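Local coordinates for protein NADP-dependent alcohol dehydrogenase 6 (Saccharomyces cerevisiae, PDB 1PIW) that reduces a broad range of aromatic and aliphatic aldehydes to alcohols with NADPH, as a homodimeric zinc-dependent medium-chain alcohol dehydrogenase, at residues I10-H15 with M60-V65; Y32-D37 with K80-L85; G180-I185 with G203-V208. All coordinates share one frame; numbering follows the deposited sequence.

In the fold
From the N terminus, contact 1 opens at residues 10-15 on the first strand, and contact 2 opens at 32-37, at the start of strand 35-45, before contact 1 closes at 60-65. Contact 2 closes at 80-85, so the two loops cross. Contact 1 joins strand 7-12 to the short strand 64-65 and spans helix 47-53; contact 2 ties the beginning of strand 35-45 to the loop between strands 70-77 and 90-93. Their nearest atoms are about 14 Å apart. Contact 3 follows in series, its residues 180-185 and 203-208 enclosing helix 190-202 in the cofactor-binding domain, on the opposite side of the chain's centre from both.

Contact 1: I10-H15 with M60-V65; sequences IAIQSH and MKMPLV
The edge of a small antiparallel sheet forms where Ile12 pairs with Leu64. Ile12 N donates to Leu64 O at 2.8 Å, while the return bond from Leu64 N to Ile12 O is weak. On one face of this pair Ile12 CB and Leu64 CB approach to 4.3 Å; on the other, Ala11 CB lies 3.7 Å from Val65 CG2 and also meets the ring of Pro63, which follows a cis peptide bond. Strand 7-12 is the middle strand of this three-stranded sheet, between 22-26 and 64-65, and Ile12 also packs on Phe337 of helix 330-342. Past the paired residues the backbones part, and the contact passes to side chains. At the edge of the His15 ring, Met60 N donates to His15 NE2 over 2.7 Å, almost exactly in the ring plane. His15 ND1 is hydrogen-bonded to Ala53 O at the end of helix 47-53, an arrangement consistent with a neutral imidazole protonated on ND1; the two bonds, one at each nitrogen, fix the rotation of the ring. The chain of Met62, bent at chi2 (63°) and chi3, carries its methyl over the face of His15, CE standing 3.5 Å from the ring centroid in a CH-pi contact. SD lies above the same ring, but farther off.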
loop_
_atom_site.group_PDB
_atom_site.type_symbol
_atom_site.label_atom_id
_atom_site.label_comp_id
_atom_site.label_asym_id
_atom_site.label_seq_id
_atom_site.Cartn_x
_atom_site.Cartn_y
_atom_site.Cartn_z
ATOM N N ILE A 10 -19.432 23.022 26.361
ATOM C CA ILE A 10 -18.124 23.349 26.897
ATOM C C ILE A 10 -17.239 23.625 25.688
ATOM O O ILE A 10 -16.733 22.699 25.059
ATOM C CB ILE A 10 -17.569 22.170 27.680
ATOM C CG1 ILE A 10 -18.677 21.570 28.544
ATOM C CG2 ILE A 10 -16.408 22.621 28.540
ATOM C CD1 ILE A 10 -19.347 22.569 29.442
ATOM N N ALA A 11 -17.053 24.904 25.370
ATOM C CA ALA A 11 -16.277 25.296 24.194
ATOM C C ALA A 11 -14.910 25.937 24.391
ATOM O O ALA A 11 -14.726 26.815 25.229
ATOM C CB ALA A 11 -17.129 26.205 23.327
ATOM N N ILE A 12 -13.965 25.496 23.571
ATOM C CA ILE A 12 -12.598 26.008 23.574
ATOM C C ILE A 12 -12.656 27.510 23.246
ATOM O O ILE A 12 -13.239 27.895 22.231
ATOM C CB ILE A 12 -11.746 25.335 22.466
ATOM C CG1 ILE A 12 -11.973 23.821 22.435
ATOM C CG2 ILE A 12 -10.300 25.670 22.669
ATOM C CD1 ILE A 12 -11.590 23.104 23.674
ATOM N N GLN A 13 -12.043 28.348 24.081
ATOM C CA GLN A 13 -12.060 29.800 23.854
ATOM C C GLN A 13 -10.842 30.361 23.116
ATOM O O GLN A 13 -10.906 31.467 22.589
ATOM C CB GLN A 13 -12.222 30.530 25.181
ATOM C CG GLN A 13 -13.376 30.018 26.000
ATOM C CD GLN A 13 -14.706 30.242 25.326
ATOM O OE1 GLN A 13 -15.678 29.546 25.609
ATOM N NE2 GLN A 13 -14.762 31.222 24.437
ATOM N N SER A 14 -9.743 29.605 23.090
ATOM C CA SER A 14 -8.525 30.025 22.399
ATOM C C SER A 14 -7.539 28.873 22.351
ATOM O O SER A 14 -7.426 28.123 23.310
ATOM C CB SER A 14 -7.868 31.188 23.129
ATOM O OG SER A 14 -6.697 30.755 23.813
ATOM N N HIS A 15 -6.805 28.742 21.252
ATOM C CA HIS A 15 -5.833 27.657 21.130
ATOM C C HIS A 15 -4.693 27.686 22.142
ATOM O O HIS A 15 -3.790 26.857 22.059
ATOM C CB HIS A 15 -5.202 27.624 19.740
ATOM C CG HIS A 15 -6.157 27.271 18.647
ATOM N ND1 HIS A 15 -7.053 26.231 18.751
ATOM C CD2 HIS A 15 -6.337 27.802 17.414
ATOM C CE1 HIS A 15 -7.746 26.138 17.630
ATOM N NE2 HIS A 15 -7.330 27.078 16.802
ATOM N N MET A 60 -8.289 27.352 14.316
ATOM C CA MET A 60 -9.725 27.100 14.236
ATOM C C MET A 60 -10.545 28.265 14.780
ATOM O O MET A 60 -10.219 28.826 15.815
ATOM C CB MET A 60 -10.078 25.863 15.055
ATOM C CG MET A 60 -9.311 24.629 14.693
ATOM S SD MET A 60 -9.754 24.153 13.050
ATOM C CE MET A 60 -8.128 23.792 12.307
ATOM N N LYS A 61 -11.629 28.606 14.096
ATOM C CA LYS A 61 -12.493 29.687 14.538
ATOM C C LYS A 61 -13.032 29.369 15.929
ATOM O O LYS A 61 -13.465 28.248 16.184
ATOM C CB LYS A 61 -13.647 29.842 13.546
ATOM C CG LYS A 61 -14.778 30.751 13.997
ATOM C CD LYS A 61 -15.826 30.855 12.899
ATOM C CE LYS A 61 -17.051 31.648 13.345
ATOM N NZ LYS A 61 -18.053 31.748 12.242
ATOM N N MET A 62 -13.003 30.350 16.829
ATOM C CA MET A 62 -13.497 30.166 18.199
ATOM C C MET A 62 -14.805 30.929 18.383
ATOM O O MET A 62 -15.070 31.886 17.675
ATOM C CB MET A 62 -12.470 30.679 19.206
ATOM C CG MET A 62 -11.947 29.636 20.164
ATOM S SD MET A 62 -11.056 28.343 19.327
ATOM C CE MET A 62 -9.401 28.800 19.544
ATOM N N PRO A 63 -15.656 30.498 19.318
ATOM C CA PRO A 63 -15.507 29.354 20.220
ATOM C C PRO A 63 -15.588 28.048 19.430
ATOM O O PRO A 63 -15.890 28.039 18.234
ATOM C CB PRO A 63 -16.701 29.494 21.177
ATOM C CG PRO A 63 -17.107 30.934 21.058
ATOM C CD PRO A 63 -16.908 31.219 19.597
ATOM N N LEU A 64 -15.343 26.941 20.109
ATOM C CA LEU A 64 -15.397 25.667 19.444
ATOM C C LEU A 64 -15.790 24.529 20.356
ATOM O O LEU A 64 -15.131 24.259 21.355
ATOM C CB LEU A 64 -14.045 25.354 18.815
ATOM C CG LEU A 64 -13.955 23.967 18.174
ATOM C CD1 LEU A 64 -15.040 23.808 17.125
ATOM C CD2 LEU A 64 -12.579 23.778 17.563
ATOM N N VAL A 65 -16.882 23.867 20.024
ATOM C CA VAL A 65 -17.279 22.722 20.807
ATOM C C VAL A 65 -16.674 21.498 20.101
ATOM O O VAL A 65 -16.826 21.311 18.900
ATOM C CB VAL A 65 -18.792 22.607 20.890
ATOM C CG1 VAL A 65 -19.176 21.316 21.612
ATOM C CG2 VAL A 65 -19.345 23.823 21.607
#

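Contact 2: Y32-D37 with K80-L85; sequences YDHDID and KSNSGL
Asp33 and Lys80 run side by side and point the same way, the lysine extended beyond CG so that its methylenes follow the aspartate. Lys80 CD passes 3.8 Å from Asp33 CB, and at the far end Lys80 NZ stands 3.4 Å from Asp33 OD1, a salt bridge whose hydrogen bond is weak. At the near end of the pair the main chains meet through a second weak bond, Lys80 N to Asp33 O at 2.8 Å. The carbonyl involved belongs to a type I turn from Tyr32 to Asp35, closed by Asp35 N donating to Tyr32 O.

His34 crosses Lys80 obliquely. With its CG anti to the carbonyl carbon (chi1 -60°), the imidazole swings toward the lysine, and Lys80 CB sits 4.2 Å from the ring centroid in an off-centre CH-pi contact, 29° from the ring normal. Asn82 comes to the edge instead: its ND2 is near the ring plane, 3.7 Å from His34 ND1, with amide and imidazole planes 58° apart. The ring also meets that of His142, the two planes not far from parallel. Ser81, for its part, turns its hydroxyl to Glu143.

Farther along, Ile36 and Leu85 cross at about a right angle, touching through their CD1 methyls; Val74 and Leu77 of strand 70-77 pack on the same isoleucine. The turn leading into strand 35-45 is thus held against the loop that links strands 70-77 and 90-93, within the GroES-like catalytic domain of zinc-containing alcohol dehydrogenases.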
loop_
_atom_site.group_PDB
_atom_site.type_symbol
_atom_site.label_atom_id
_atom_site.label_comp_id
_atom_site.label_asym_id
_atom_site.label_seq_id
_atom_site.Cartn_x
_atom_site.Cartn_y
_atom_site.Cartn_z
ATOM N N TYR A 32 -31.920 21.418 8.474
ATOM C CA TYR A 32 -32.256 20.993 7.127
ATOM C C TYR A 32 -33.140 19.768 7.039
ATOM O O TYR A 32 -33.266 19.001 7.990
ATOM C CB TYR A 32 -30.976 20.823 6.314
ATOM C CG TYR A 32 -30.338 22.168 6.055
ATOM C CD1 TYR A 32 -28.954 22.340 6.092
ATOM C CD2 TYR A 32 -31.134 23.291 5.841
ATOM C CE1 TYR A 32 -28.379 23.611 5.934
ATOM C CE2 TYR A 32 -30.580 24.548 5.680
ATOM C CZ TYR A 32 -29.207 24.713 5.730
ATOM O OH TYR A 32 -28.685 25.984 5.596
ATOM N N ASP A 33 -33.761 19.618 5.875
ATOM C CA ASP A 33 -34.715 18.552 5.575
ATOM C C ASP A 33 -34.450 17.145 6.105
ATOM O O ASP A 33 -35.398 16.420 6.413
ATOM C CB ASP A 33 -34.933 18.525 4.066
ATOM C CG ASP A 33 -35.487 19.843 3.542
ATOM O OD1 ASP A 33 -35.252 20.166 2.354
ATOM O OD2 ASP A 33 -36.167 20.557 4.317
ATOM N N HIS A 34 -33.179 16.764 6.218
ATOM C CA HIS A 34 -32.812 15.437 6.715
ATOM C C HIS A 34 -32.104 15.490 8.070
ATOM O O HIS A 34 -31.919 14.458 8.715
ATOM C CB HIS A 34 -31.909 14.724 5.704
ATOM C CG HIS A 34 -32.539 14.534 4.360
ATOM N ND1 HIS A 34 -33.454 13.536 4.100
ATOM C CD2 HIS A 34 -32.406 15.232 3.205
ATOM C CE1 HIS A 34 -33.858 13.628 2.844
ATOM N NE2 HIS A 34 -33.237 14.649 2.279
ATOM N N ASP A 35 -31.701 16.678 8.508
ATOM C CA ASP A 35 -31.020 16.784 9.789
ATOM C C ASP A 35 -31.874 16.207 10.914
ATOM O O ASP A 35 -33.092 16.101 10.801
ATOM C CB ASP A 35 -30.676 18.239 10.119
ATOM C CG ASP A 35 -29.773 18.882 9.085
ATOM O OD1 ASP A 35 -28.944 18.170 8.475
ATOM O OD2 ASP A 35 -29.876 20.111 8.898
ATOM N N ILE A 36 -31.211 15.837 12.001
ATOM C CA ILE A 36 -31.855 15.275 13.181
ATOM C C ILE A 36 -31.237 15.916 14.415
ATOM O O ILE A 36 -30.043 16.187 14.443
ATOM C CB ILE A 36 -31.630 13.753 13.257
ATOM C CG1 ILE A 36 -32.477 13.065 12.197
ATOM C CG2 ILE A 36 -31.950 13.233 14.649
ATOM C CD1 ILE A 36 -32.344 11.575 12.212
ATOM N N ASP A 37 -32.048 16.175 15.429
ATOM C CA ASP A 37 -31.523 16.761 16.645
ATOM C C ASP A 37 -31.404 15.700 17.716
ATOM O O ASP A 37 -32.351 14.965 18.009
ATOM C CB ASP A 37 -32.395 17.922 17.114
ATOM C CG ASP A 37 -31.945 19.238 16.526
ATOM O OD1 ASP A 37 -31.242 19.201 15.499
ATOM O OD2 ASP A 37 -32.283 20.304 17.071
ATOM N N LYS A 80 -38.020 15.969 5.657
ATOM C CA LYS A 80 -37.886 14.870 4.723
ATOM C C LYS A 80 -37.127 13.707 5.349
ATOM O O LYS A 80 -36.374 13.026 4.658
ATOM C CB LYS A 80 -37.140 15.323 3.462
ATOM C CG LYS A 80 -37.831 16.394 2.613
ATOM C CD LYS A 80 -36.934 16.769 1.420
ATOM C CE LYS A 80 -37.478 17.952 0.607
ATOM N NZ LYS A 80 -36.466 18.510 -0.359
ATOM N N SER A 81 -37.304 13.469 6.645
ATOM C CA SER A 81 -36.586 12.356 7.264
ATOM C C SER A 81 -37.120 11.034 6.737
ATOM O O SER A 81 -38.165 11.001 6.094
ATOM C CB SER A 81 -36.710 12.383 8.786
ATOM O OG SER A 81 -35.985 11.299 9.350
ATOM N N ASN A 82 -36.405 9.947 7.013
ATOM C CA ASN A 82 -36.801 8.626 6.539
ATOM C C ASN A 82 -35.713 7.623 6.865
ATOM O O ASN A 82 -34.746 7.482 6.120
ATOM C CB ASN A 82 -37.010 8.653 5.021
ATOM C CG ASN A 82 -35.807 9.243 4.264
ATOM O OD1 ASN A 82 -35.255 8.616 3.355
ATOM N ND2 ASN A 82 -35.407 10.458 4.638
ATOM N N SER A 83 -35.859 6.921 7.975
ATOM C CA SER A 83 -34.849 5.942 8.337
ATOM C C SER A 83 -35.220 5.197 9.610
ATOM O O SER A 83 -34.377 4.577 10.257
ATOM C CB SER A 83 -33.489 6.633 8.484
ATOM O OG SER A 83 -33.610 7.843 9.209
ATOM N N GLY A 84 -36.495 5.258 9.962
ATOM C CA GLY A 84 -36.949 4.555 11.141
ATOM C C GLY A 84 -36.499 5.223 12.417
ATOM O O GLY A 84 -36.955 4.873 13.512
ATOM N N LEU A 85 -35.589 6.176 12.292
ATOM C CA LEU A 85 -35.132 6.874 13.472
ATOM C C LEU A 85 -36.367 7.508 14.098
ATOM O O LEU A 85 -37.074 8.304 13.469
ATOM C CB LEU A 85 -34.087 7.921 13.098
ATOM C CG LEU A 85 -32.773 7.259 12.685
ATOM C CD1 LEU A 85 -31.786 8.299 12.213
ATOM C CD2 LEU A 85 -32.204 6.479 13.860
#

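Contact 3: G180-I185 with G203-V208; sequences GKKVGI and GAETYV
Tyr207 O receives Ile185 N at 2.8 Å in a nearly straight bond, 168° at the hydrogen, and the CA-H of Gly184 approaches the same oxygen. This is the parallel pairing of strands 182-186 and 205-210, the first beta-alpha-beta unit of the Rossmann fold that binds NADP, with helix 190-202 as the crossover. The ladder continues with Tyr207 N to Val183 O and with Glu205 N to Lys181 O at 3.0 Å; the bond from Val183 N to Glu205 O between them is weak. The strand axes diverge by 25°.

On the face that carries Lys182, Glu205 and Tyr207, the polar ends gather. Lys182 and Glu205 lie side by side, pointing the same way, the lysine methylenes running along the carboxylate, with CE 3.5 Å from Glu205 OE2. A bend at chi4 (-71°) turns NZ toward Glu205 OE1, 3.5 Å off in a weakly bonded salt bridge, and toward the Tyr207 hydroxyl, where the angle is too poor for a hydrogen bond. Thr243 gives NZ another weak bond, and Phe244 meets the Tyr207 ring edge-to-face. A leucine in place of Lys182 would probably leave the Glu205 carboxylate without its charged mate and set an apolar end beside the tyrosine hydroxyl.

The other face turns to helix 190-202: Val183 packs on Ser199, Ile185 on Thr196, and the Thr206 hydroxyl bonds to Ser199 OG. Gly203, in a Schellman motif, ends that helix and leads into the strand. Just beyond it, Ala204 CB rests 3.7 Å from Val183 CG2, and Thr206 CG2 lies equally far from Ile185 CG1.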
loop_
_atom_site.group_PDB
_atom_site.type_symbol
_atom_site.label_atom_id
_atom_site.label_comp_id
_atom_site.label_asym_id
_atom_site.label_seq_id
_atom_site.Cartn_x
_atom_site.Cartn_y
_atom_site.Cartn_z
ATOM N N GLY A 180 -7.344 -16.691 11.268
ATOM C CA GLY A 180 -6.126 -17.099 10.595
ATOM C C GLY A 180 -5.092 -16.060 10.216
ATOM O O GLY A 180 -3.991 -16.424 9.805
ATOM N N LYS A 181 -5.416 -14.778 10.347
ATOM C CA LYS A 181 -4.461 -13.729 9.990
ATOM C C LYS A 181 -3.650 -13.280 11.202
ATOM O O LYS A 181 -4.044 -13.520 12.341
ATOM C CB LYS A 181 -5.199 -12.530 9.397
ATOM C CG LYS A 181 -6.201 -12.888 8.318
ATOM C CD LYS A 181 -5.530 -13.377 7.045
ATOM C CE LYS A 181 -6.581 -13.828 6.024
ATOM N NZ LYS A 181 -7.592 -12.761 5.703
ATOM N N LYS A 182 -2.521 -12.624 10.951
ATOM C CA LYS A 182 -1.661 -12.135 12.023
ATOM C C LYS A 182 -1.574 -10.609 12.024
ATOM O O LYS A 182 -0.673 -10.032 11.411
ATOM C CB LYS A 182 -0.259 -12.736 11.882
ATOM C CG LYS A 182 -0.016 -13.998 12.713
ATOM C CD LYS A 182 1.246 -14.713 12.257
ATOM C CE LYS A 182 1.784 -15.657 13.336
ATOM N NZ LYS A 182 2.377 -14.933 14.516
ATOM N N VAL A 183 -2.511 -9.975 12.733
ATOM C CA VAL A 183 -2.613 -8.514 12.836
ATOM C C VAL A 183 -1.723 -7.842 13.896
ATOM O O VAL A 183 -1.456 -8.407 14.968
ATOM C CB VAL A 183 -4.068 -8.095 13.132
ATOM C CG1 VAL A 183 -4.158 -6.583 13.289
ATOM C CG2 VAL A 183 -4.974 -8.571 12.030
ATOM N N GLY A 184 -1.295 -6.619 13.591
ATOM C CA GLY A 184 -0.457 -5.867 14.506
ATOM C C GLY A 184 -0.995 -4.476 14.789
ATOM O O GLY A 184 -1.436 -3.779 13.877
ATOM N N ILE A 185 -0.952 -4.068 16.055
ATOM C CA ILE A 185 -1.436 -2.751 16.473
ATOM C C ILE A 185 -0.293 -1.863 16.998
ATOM O O ILE A 185 0.324 -2.163 18.025
ATOM C CB ILE A 185 -2.491 -2.890 17.591
ATOM C CG1 ILE A 185 -3.555 -3.905 17.187
ATOM C CG2 ILE A 185 -3.140 -1.555 17.853
ATOM C CD1 ILE A 185 -4.424 -3.477 16.030
ATOM N N GLY A 203 -11.281 -12.352 15.137
ATOM C CA GLY A 203 -10.658 -13.655 15.025
ATOM C C GLY A 203 -9.175 -13.770 14.775
ATOM O O GLY A 203 -8.619 -14.860 14.877
ATOM N N ALA A 204 -8.512 -12.673 14.453
ATOM C CA ALA A 204 -7.082 -12.751 14.179
ATOM C C ALA A 204 -6.208 -12.967 15.415
ATOM O O ALA A 204 -6.695 -13.009 16.549
ATOM C CB ALA A 204 -6.637 -11.492 13.456
ATOM N N GLU A 205 -4.914 -13.135 15.167
ATOM C CA GLU A 205 -3.924 -13.290 16.218
ATOM C C GLU A 205 -3.335 -11.886 16.240
ATOM O O GLU A 205 -2.703 -11.448 15.275
ATOM C CB GLU A 205 -2.872 -14.317 15.810
ATOM C CG GLU A 205 -1.767 -14.569 16.825
ATOM C CD GLU A 205 -0.800 -15.666 16.383
ATOM O OE1 GLU A 205 0.225 -15.877 17.077
ATOM O OE2 GLU A 205 -1.062 -16.323 15.346
ATOM N N THR A 206 -3.565 -11.174 17.337
ATOM C CA THR A 206 -3.116 -9.797 17.462
ATOM C C THR A 206 -1.831 -9.569 18.244
ATOM O O THR A 206 -1.600 -10.182 19.284
ATOM C CB THR A 206 -4.212 -8.961 18.107
ATOM O OG1 THR A 206 -5.462 -9.258 17.483
ATOM C CG2 THR A 206 -3.926 -7.516 17.931
ATOM N N TYR A 207 -1.000 -8.673 17.730
ATOM C CA TYR A 207 0.254 -8.317 18.370
ATOM C C TYR A 207 0.161 -6.838 18.728
ATOM O O TYR A 207 -0.175 -6.025 17.869
ATOM C CB TYR A 207 1.418 -8.504 17.393
ATOM C CG TYR A 207 1.927 -9.921 17.249
ATOM C CD1 TYR A 207 1.049 -10.987 17.092
ATOM C CD2 TYR A 207 3.302 -10.194 17.234
ATOM C CE1 TYR A 207 1.522 -12.293 16.921
ATOM C CE2 TYR A 207 3.784 -11.494 17.063
ATOM C CZ TYR A 207 2.886 -12.538 16.906
ATOM O OH TYR A 207 3.335 -13.828 16.718
ATOM N N VAL A 208 0.421 -6.469 19.980
ATOM C CA VAL A 208 0.387 -5.050 20.323
ATOM C C VAL A 208 1.814 -4.587 20.142
ATOM O O VAL A 208 2.740 -5.260 20.572
ATOM C CB VAL A 208 -0.078 -4.802 21.766
ATOM C CG1 VAL A 208 0.239 -3.388 22.177
ATOM C CG2 VAL A 208 -1.581 -4.995 21.856
#